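Local coordinates for protein methylmalonyl-CoA carboxyltransferase 5S subunit (Propionibacterium freudenreichii subsp. shermanii, PDB 1RQB) that catalyses transfer of a carboxyl group from biotin on the 1.3S subunit to pyruvate, forming oxaloacetate, with a cobalt ion bound in each subunit of its homodimer, at residues A[112-117]-A[427-432]; A[118-123]-A[146-151]; A[17-22]-A[275-280]. All blocks are in the same frame, centred on the assembly; numbering follows the deposited sequence.

Contact 1 (A[112-117]-A[427-432]); sequences RHYNDE and PPEWEK
The starts of two helices meet here, Arg-112 and Asn-115 ahead of helix 116-128 closing on Glu-429, the N-cap residue of helix 430-437. The guanidinium takes the carboxylate end-on in a two-pronged salt bridge: NH2 of Arg-112 donates to OE2 of Glu-429 at 2.7 Å, NH1 of Arg-112 to OE1 of Glu-429 at 3.3 Å. The flat groups are nearly coplanar (10° apart), and both oxygens are met on their syn sides. On its anti side OE1 of Glu-429 also accepts from the backbone N of Asn-115 (3.1 Å, 171° at the hydrogen). With CG between its backbone N and carbonyl carbon (chi1 58°) and the chain extended beyond, Glu-429 reaches away from its own helix to these donors. One guanidinium face is covered by Tyr-114, whose CE2 stands 3.5 Å above the plane of Arg-112; the tyrosine OH bonds to Ala-454 O. The contact thereby ties a loop and helix of the TIM barrel to the C-terminal carboxylase region. Glu-117 works in the other direction: its OE2 accepts from the backbone N of Trp-430 (2.8 Å), approached from above the carboxylate plane, and its charge would suit the positive end of that helix. The 2.4 Å modelled between Glu-117 OE2 and Glu-429 N is doubtfully short. With an alanine in place of Glu-429, the Arg-112 guanidinium would probably lose this counter-charge and be less firmly fixed in its rotation, and Asn-115 N would lose this acceptor. Gln-433 NE2 gives Glu-429 OE2 a further bond, and Asn-115 ND2 reaches Leu-426 O.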
# COMPACT_ATOMS: atom_id res chain seq x y z
N ARG A 112 15.33 -5.44 -30.66
CA ARG A 112 16.25 -6.55 -30.97
C ARG A 112 17.67 -6.20 -30.52
O ARG A 112 17.95 -5.08 -30.07
CB ARG A 112 16.32 -6.80 -32.48
CG ARG A 112 16.85 -5.59 -33.27
CD ARG A 112 16.98 -5.89 -34.75
NE ARG A 112 17.34 -4.70 -35.53
CZ ARG A 112 18.58 -4.27 -35.76
NH1 ARG A 112 19.62 -4.92 -35.27
NH2 ARG A 112 18.77 -3.18 -36.51
N HIS A 113 18.57 -7.17 -30.64
CA HIS A 113 19.98 -6.90 -30.31
C HIS A 113 20.55 -6.06 -31.46
O HIS A 113 20.22 -6.29 -32.62
CB HIS A 113 20.77 -8.21 -30.20
CG HIS A 113 20.46 -8.99 -28.97
ND1 HIS A 113 21.45 -9.58 -28.20
CD2 HIS A 113 19.29 -9.28 -28.35
CE1 HIS A 113 20.89 -10.19 -27.17
NE2 HIS A 113 19.59 -10.02 -27.23
N TYR A 114 21.38 -5.08 -31.12
CA TYR A 114 22.00 -4.24 -32.16
C TYR A 114 23.51 -4.50 -32.19
O TYR A 114 24.09 -5.00 -31.22
CB TYR A 114 21.77 -2.75 -31.87
CG TYR A 114 20.33 -2.35 -31.98
CD1 TYR A 114 19.47 -2.48 -30.89
CD2 TYR A 114 19.81 -1.91 -33.19
CE1 TYR A 114 18.12 -2.18 -31.01
CE2 TYR A 114 18.46 -1.62 -33.33
CZ TYR A 114 17.62 -1.77 -32.23
OH TYR A 114 16.28 -1.52 -32.37
N ASN A 115 24.11 -4.16 -33.32
CA ASN A 115 25.57 -4.28 -33.46
C ASN A 115 26.20 -3.33 -32.44
O ASN A 115 25.62 -2.30 -32.09
CB ASN A 115 25.99 -3.91 -34.90
CG ASN A 115 27.48 -3.68 -35.04
OD1 ASN A 115 27.98 -2.59 -34.76
ND2 ASN A 115 28.21 -4.71 -35.47
N ASP A 116 27.38 -3.68 -31.96
CA ASP A 116 28.10 -2.91 -30.94
C ASP A 116 28.20 -1.42 -31.27
O ASP A 116 28.17 -0.59 -30.36
CB ASP A 116 29.51 -3.49 -30.72
CG ASP A 116 29.50 -4.79 -29.90
OD1 ASP A 116 28.48 -5.07 -29.22
OD2 ASP A 116 30.53 -5.52 -29.92
N GLU A 117 28.33 -1.06 -32.54
CA GLU A 117 28.49 0.36 -32.91
C GLU A 117 27.22 1.16 -32.60
O GLU A 117 27.31 2.34 -32.27
CB GLU A 117 28.83 0.53 -34.39
CG GLU A 117 27.67 0.22 -35.32
CD GLU A 117 28.05 0.25 -36.79
OE1 GLU A 117 29.02 0.95 -37.16
OE2 GLU A 117 27.35 -0.42 -37.57
N PRO A 427 26.55 -7.64 -38.16
CA PRO A 427 27.46 -6.81 -38.95
C PRO A 427 27.21 -5.33 -38.69
O PRO A 427 26.17 -4.95 -38.14
CB PRO A 427 27.11 -7.20 -40.37
CG PRO A 427 25.63 -7.32 -40.30
CD PRO A 427 25.41 -8.09 -38.99
N PRO A 428 28.16 -4.47 -39.08
CA PRO A 428 27.99 -3.02 -38.89
C PRO A 428 26.67 -2.64 -39.56
O PRO A 428 26.31 -3.20 -40.59
CB PRO A 428 29.21 -2.45 -39.60
CG PRO A 428 30.26 -3.50 -39.34
CD PRO A 428 29.51 -4.79 -39.59
N GLU A 429 25.94 -1.68 -38.98
CA GLU A 429 24.64 -1.31 -39.55
C GLU A 429 24.39 0.19 -39.49
O GLU A 429 23.39 0.68 -40.02
CB GLU A 429 23.52 -2.05 -38.79
CG GLU A 429 23.47 -1.77 -37.27
CD GLU A 429 22.28 -2.43 -36.55
OE1 GLU A 429 22.47 -3.41 -35.79
OE2 GLU A 429 21.14 -1.96 -36.75
N TRP A 430 25.28 0.95 -38.87
CA TRP A 430 25.05 2.40 -38.72
C TRP A 430 24.88 3.09 -40.08
O TRP A 430 23.95 3.88 -40.25
CB TRP A 430 26.18 3.07 -37.93
CG TRP A 430 25.92 4.54 -37.70
CD1 TRP A 430 26.51 5.59 -38.33
CD2 TRP A 430 24.96 5.11 -36.79
NE1 TRP A 430 25.99 6.78 -37.87
CE2 TRP A 430 25.03 6.51 -36.92
CE3 TRP A 430 24.05 4.56 -35.87
CZ2 TRP A 430 24.23 7.38 -36.18
CZ3 TRP A 430 23.24 5.43 -35.13
CH2 TRP A 430 23.34 6.82 -35.29
N GLU A 431 25.77 2.84 -41.03
CA GLU A 431 25.65 3.49 -42.35
C GLU A 431 24.32 3.16 -43.01
O GLU A 431 23.68 4.04 -43.59
CB GLU A 431 26.82 3.10 -43.26
CG GLU A 431 27.95 4.13 -43.37
CD GLU A 431 28.26 4.88 -42.09
OE1 GLU A 431 28.62 4.24 -41.07
OE2 GLU A 431 28.16 6.13 -42.10
N LYS A 432 23.89 1.91 -42.93
CA LYS A 432 22.61 1.49 -43.53
C LYS A 432 21.44 2.20 -42.85
O LYS A 432 20.50 2.64 -43.51
CB LYS A 432 22.45 -0.03 -43.39
CG LYS A 432 21.11 -0.57 -43.87
CD LYS A 432 20.99 -2.07 -43.57
CE LYS A 432 19.63 -2.64 -43.95
NZ LYS A 432 19.36 -2.53 -45.42
O HOH W 1 28.09 0.95 -40.53

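Contact 2 (A[118-123]-A[146-151]); sequences VVDRFV and MAHAMA
His-148 and Asp-120 form the polar link between two neighbouring helices: NE2 of His-148 donates to OD2 of Asp-120 at 2.9 Å. The oxygen lies in the plane of the imidazole, at its edge, but the N-H comes in from above the carboxylate, the two flat groups being turned 73° against each other. The other carboxylate oxygen is used through water 2, which donates to OD1 of Asp-120 at 3.0 Å and to the backbone O of His-148 at 3.1 Å. That water also sits over one face of the His-148 ring, its O 3.2 Å above the ring plane and displaced toward the rim. The imidazole reaches across because CG of His-148 is anti to its backbone N (chi1 -164°). Just beside the polar pair the packing turns apolar. CG1 of Val-119 presses on CA of Ala-149 at 3.7 Å and also touches its CB, while CB of Val-119 meets the ring edge at CD2 of His-148 (4.0 Å). One turn further on, CG2 of Val-123 lies near the backbone O of Ala-149.

Helices 116-128 and 144-155 are consecutive outer helices of the TIM barrel. The first of them makes the beta-alpha-beta crossover from strand 99-103 to the adjacent parallel strand 133-136. Over 118-123 and 146-151 the axes approach to 9.1 Å and cross at -39°, a spacing consistent with the small Ala-149 facing Val-119. Farther out the strands set both helices in place: Val-123 and Phe-122 rest on Leu-103, and Ala-149, Met-146 and Met-150, the last two as selenomethionine, on Val-136. Val-123 also packs on Ala-152 and Val-153 of helix 144-155, and Lys-155 makes a long, weak ion pair with Asp-120 OD1.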
# COMPACT_ATOMS: atom_id res chain seq x y z
N VAL A 118 26.05 0.55 -32.75
CA VAL A 118 24.81 1.27 -32.45
C VAL A 118 24.72 1.52 -30.94
O VAL A 118 24.30 2.58 -30.49
CB VAL A 118 23.57 0.48 -32.90
CG1 VAL A 118 22.29 1.30 -32.63
CG2 VAL A 118 23.68 0.16 -34.38
N VAL A 119 25.12 0.52 -30.16
CA VAL A 119 25.10 0.65 -28.70
C VAL A 119 26.06 1.78 -28.29
O VAL A 119 25.74 2.61 -27.45
CB VAL A 119 25.53 -0.68 -28.02
CG1 VAL A 119 25.65 -0.51 -26.52
CG2 VAL A 119 24.53 -1.78 -28.35
N ASP A 120 27.24 1.81 -28.92
CA ASP A 120 28.23 2.85 -28.60
C ASP A 120 27.65 4.24 -28.86
O ASP A 120 27.77 5.13 -28.02
CB ASP A 120 29.50 2.69 -29.44
CG ASP A 120 30.49 1.71 -28.82
OD1 ASP A 120 30.78 1.84 -27.61
OD2 ASP A 120 31.00 0.82 -29.56
N ARG A 121 27.04 4.42 -30.02
CA ARG A 121 26.48 5.73 -30.39
C ARG A 121 25.31 6.14 -29.49
O ARG A 121 25.18 7.31 -29.16
CB ARG A 121 26.04 5.74 -31.85
CG ARG A 121 27.22 5.68 -32.82
CD ARG A 121 26.74 5.70 -34.24
NE ARG A 121 27.84 5.77 -35.21
CZ ARG A 121 28.42 6.90 -35.60
NH1 ARG A 121 28.02 8.07 -35.12
NH2 ARG A 121 29.39 6.86 -36.51
N PHE A 122 24.46 5.19 -29.11
CA PHE A 122 23.31 5.53 -28.27
C PHE A 122 23.80 6.02 -26.90
O PHE A 122 23.35 7.05 -26.39
CB PHE A 122 22.40 4.32 -28.06
CG PHE A 122 21.16 4.64 -27.24
CD1 PHE A 122 19.98 5.02 -27.86
CD2 PHE A 122 21.21 4.61 -25.84
CE1 PHE A 122 18.84 5.38 -27.10
CE2 PHE A 122 20.08 4.98 -25.07
CZ PHE A 122 18.90 5.36 -25.71
N VAL A 123 24.70 5.26 -26.30
CA VAL A 123 25.21 5.63 -24.97
C VAL A 123 25.94 6.97 -25.05
O VAL A 123 25.76 7.83 -24.19
CB VAL A 123 26.14 4.52 -24.43
CG1 VAL A 123 26.84 4.99 -23.18
CG2 VAL A 123 25.33 3.28 -24.16
N MSE A 146 25.09 -7.34 -21.42
CA MSE A 146 25.20 -6.04 -20.74
C MSE A 146 26.60 -5.45 -20.89
O MSE A 146 26.78 -4.23 -20.80
CB MSE A 146 24.91 -6.20 -19.24
CG MSE A 146 23.52 -6.75 -18.90
SE MSE A 146 23.23 -6.80 -16.97
CE MSE A 146 23.11 -8.73 -16.69
N ALA A 147 27.58 -6.31 -21.13
CA ALA A 147 29.01 -5.97 -21.18
C ALA A 147 29.34 -4.79 -22.09
O ALA A 147 30.07 -3.88 -21.68
CB ALA A 147 29.82 -7.20 -21.60
N HIS A 148 28.86 -4.77 -23.33
CA HIS A 148 29.27 -3.67 -24.22
C HIS A 148 28.66 -2.32 -23.82
O HIS A 148 29.33 -1.29 -23.90
CB HIS A 148 28.94 -3.96 -25.67
CG HIS A 148 29.67 -3.07 -26.63
ND1 HIS A 148 31.04 -3.13 -26.80
CD2 HIS A 148 29.24 -2.05 -27.41
CE1 HIS A 148 31.42 -2.18 -27.64
NE2 HIS A 148 30.34 -1.51 -28.02
N ALA A 149 27.39 -2.31 -23.43
CA ALA A 149 26.73 -1.06 -23.05
C ALA A 149 27.46 -0.45 -21.85
O ALA A 149 27.71 0.76 -21.79
CB ALA A 149 25.26 -1.32 -22.68
N MSE A 150 27.85 -1.29 -20.91
CA MSE A 150 28.52 -0.78 -19.71
C MSE A 150 29.92 -0.25 -20.02
O MSE A 150 30.37 0.70 -19.37
CB MSE A 150 28.55 -1.84 -18.64
CG MSE A 150 27.16 -2.11 -18.21
SE MSE A 150 27.21 -2.60 -16.42
CE MSE A 150 27.34 -4.40 -16.84
N ALA A 151 30.60 -0.85 -20.97
CA ALA A 151 31.94 -0.35 -21.34
C ALA A 151 31.76 1.03 -21.98
O ALA A 151 32.57 1.94 -21.79
CB ALA A 151 32.61 -1.30 -22.33
O HOH W 2 31.74 0.04 -25.35

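Contact 3 (A[17-22]-A[275-280]); sequences IEVSEP and TGYTTN
The backbones come nearest at Pro-22 and Gly-276, whose CA atoms are 4.5 Å apart, Gly-276 having a positive phi (101°). Any side chain at that glycine would collide with the carbonyl O of Thr-275 and crowd Pro-22 CG. CB of Pro-22 lies 3.3 Å from the O of Gly-276. The next residue, Tyr-277, has its backbone N held by OG1 of Thr-275 in an ST turn (3.1 Å). With CG anti to its carbonyl carbon (chi1 -53°), its ring reaches along 17-22 to the end of strand 15-19. There OH of Tyr-277 donates to the backbone O of Ser-20 at 2.9 Å, tilted 31° from the carbonyl plane. CB of Val-19 touches the same OH of Tyr-277 at 3.5 Å, and OG of Ser-20 lies 3.2 Å from CE2 of Tyr-277, with its own stronger partner in Ile-242 O. Residues 17-19 pair antiparallel with a strand of the second subunit, so this is where the N-terminal dimer strand meets the barrel, beside the start of strand 23-29. Ser-20 O also accepts from Arg-15 NH1 of that subunit, which implies that the carbonyl of the buried Ser-20 is satisfied by a tyrosine of its own barrel and an arginine of the partner chain.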
# COMPACT_ATOMS: atom_id res chain seq x y z
N ILE A 17 19.60 -10.39 15.50
CA ILE A 17 19.87 -10.15 14.08
C ILE A 17 20.89 -9.02 13.96
O ILE A 17 20.74 -7.96 14.58
CB ILE A 17 18.60 -9.72 13.33
CG1 ILE A 17 17.59 -10.87 13.32
CG2 ILE A 17 18.96 -9.33 11.89
CD1 ILE A 17 16.23 -10.47 12.80
N GLU A 18 21.94 -9.25 13.18
CA GLU A 18 22.96 -8.21 12.98
C GLU A 18 22.40 -7.17 12.01
O GLU A 18 21.84 -7.53 10.97
CB GLU A 18 24.21 -8.86 12.40
CG GLU A 18 25.33 -7.89 12.11
CD GLU A 18 26.62 -8.61 11.77
OE1 GLU A 18 27.22 -9.20 12.69
OE2 GLU A 18 27.01 -8.61 10.58
N VAL A 19 22.54 -5.89 12.34
CA VAL A 19 22.04 -4.83 11.45
C VAL A 19 23.17 -3.84 11.18
O VAL A 19 24.10 -3.72 11.98
CB VAL A 19 20.80 -4.11 12.04
CG1 VAL A 19 19.67 -5.11 12.22
CG2 VAL A 19 21.15 -3.44 13.37
N SER A 20 23.09 -3.13 10.07
CA SER A 20 24.15 -2.18 9.69
C SER A 20 24.22 -1.01 10.67
O SER A 20 23.28 -0.72 11.41
CB SER A 20 23.94 -1.68 8.26
OG SER A 20 22.66 -1.08 8.09
N GLU A 21 25.37 -0.35 10.66
CA GLU A 21 25.63 0.80 11.54
C GLU A 21 24.72 1.96 11.14
O GLU A 21 24.27 2.03 10.00
CB GLU A 21 27.09 1.24 11.38
CG GLU A 21 27.45 1.80 10.00
CD GLU A 21 27.44 0.77 8.88
OE1 GLU A 21 27.54 1.18 7.70
OE2 GLU A 21 27.35 -0.45 9.17
N PRO A 22 24.42 2.86 12.09
CA PRO A 22 23.56 4.02 11.81
C PRO A 22 24.16 4.75 10.60
O PRO A 22 25.38 4.91 10.52
CB PRO A 22 23.67 4.84 13.09
CG PRO A 22 23.79 3.76 14.15
CD PRO A 22 24.78 2.81 13.52
N THR A 275 15.41 4.64 14.22
CA THR A 275 16.06 3.34 13.98
C THR A 275 17.58 3.50 13.86
O THR A 275 18.31 2.51 13.86
CB THR A 275 15.62 2.72 12.64
OG1 THR A 275 16.04 3.58 11.56
CG2 THR A 275 14.10 2.53 12.58
N GLY A 276 18.06 4.74 13.73
CA GLY A 276 19.49 4.96 13.52
C GLY A 276 19.74 5.24 12.04
O GLY A 276 20.79 5.75 11.66
N TYR A 277 18.78 4.88 11.19
CA TYR A 277 18.93 5.15 9.75
C TYR A 277 18.12 6.40 9.41
O TYR A 277 17.14 6.72 10.08
CB TYR A 277 18.39 3.98 8.91
CG TYR A 277 18.97 2.66 9.31
CD1 TYR A 277 18.17 1.68 9.91
CD2 TYR A 277 20.33 2.38 9.10
CE1 TYR A 277 18.71 0.45 10.29
CE2 TYR A 277 20.88 1.16 9.49
CZ TYR A 277 20.05 0.20 10.08
OH TYR A 277 20.56 -1.02 10.46
N THR A 278 18.55 7.11 8.39
CA THR A 278 17.80 8.30 7.98
C THR A 278 18.07 8.58 6.50
O THR A 278 18.92 7.93 5.89
CB THR A 278 18.19 9.51 8.86
OG1 THR A 278 17.24 10.57 8.68
CG2 THR A 278 19.58 10.01 8.52
N THR A 279 17.30 9.49 5.92
CA THR A 279 17.50 9.91 4.53
C THR A 279 17.80 11.41 4.57
O THR A 279 17.61 12.05 5.60
CB THR A 279 16.23 9.76 3.67
OG1 THR A 279 15.28 10.76 4.07
CG2 THR A 279 15.62 8.37 3.83
N ASN A 280 18.26 11.99 3.47
CA ASN A 280 18.51 13.43 3.50
C ASN A 280 17.48 14.14 2.62
O ASN A 280 17.79 15.11 1.94
CB ASN A 280 19.94 13.77 3.03
CG ASN A 280 20.19 13.38 1.59
OD1 ASN A 280 20.30 12.20 1.27
ND2 ASN A 280 20.29 14.38 0.71

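How the contacts relate
Contacts 1 and 2 are neighbours, their centres 11 Å apart, and share helix 116-128: its first turn faces residues 427-432, its next turns face helix 144-155. They touch directly: CD of Arg-121 packs 3.2 Å from CD2 of Trp-430, the two residues also forming a cation-pi pair, and CG2 of Val-118 lies 3.5 Å from CG of Glu-429. Contact 3 stands apart at the dimer interface, its centre about 47 Å from that of contact 1 and 36 Å from that of contact 2. Along the chain, contact 2 is nested within the loops closed by both others. All three lie away from the cobalt site of Asp-34, Lys-195, His-226 and His-228.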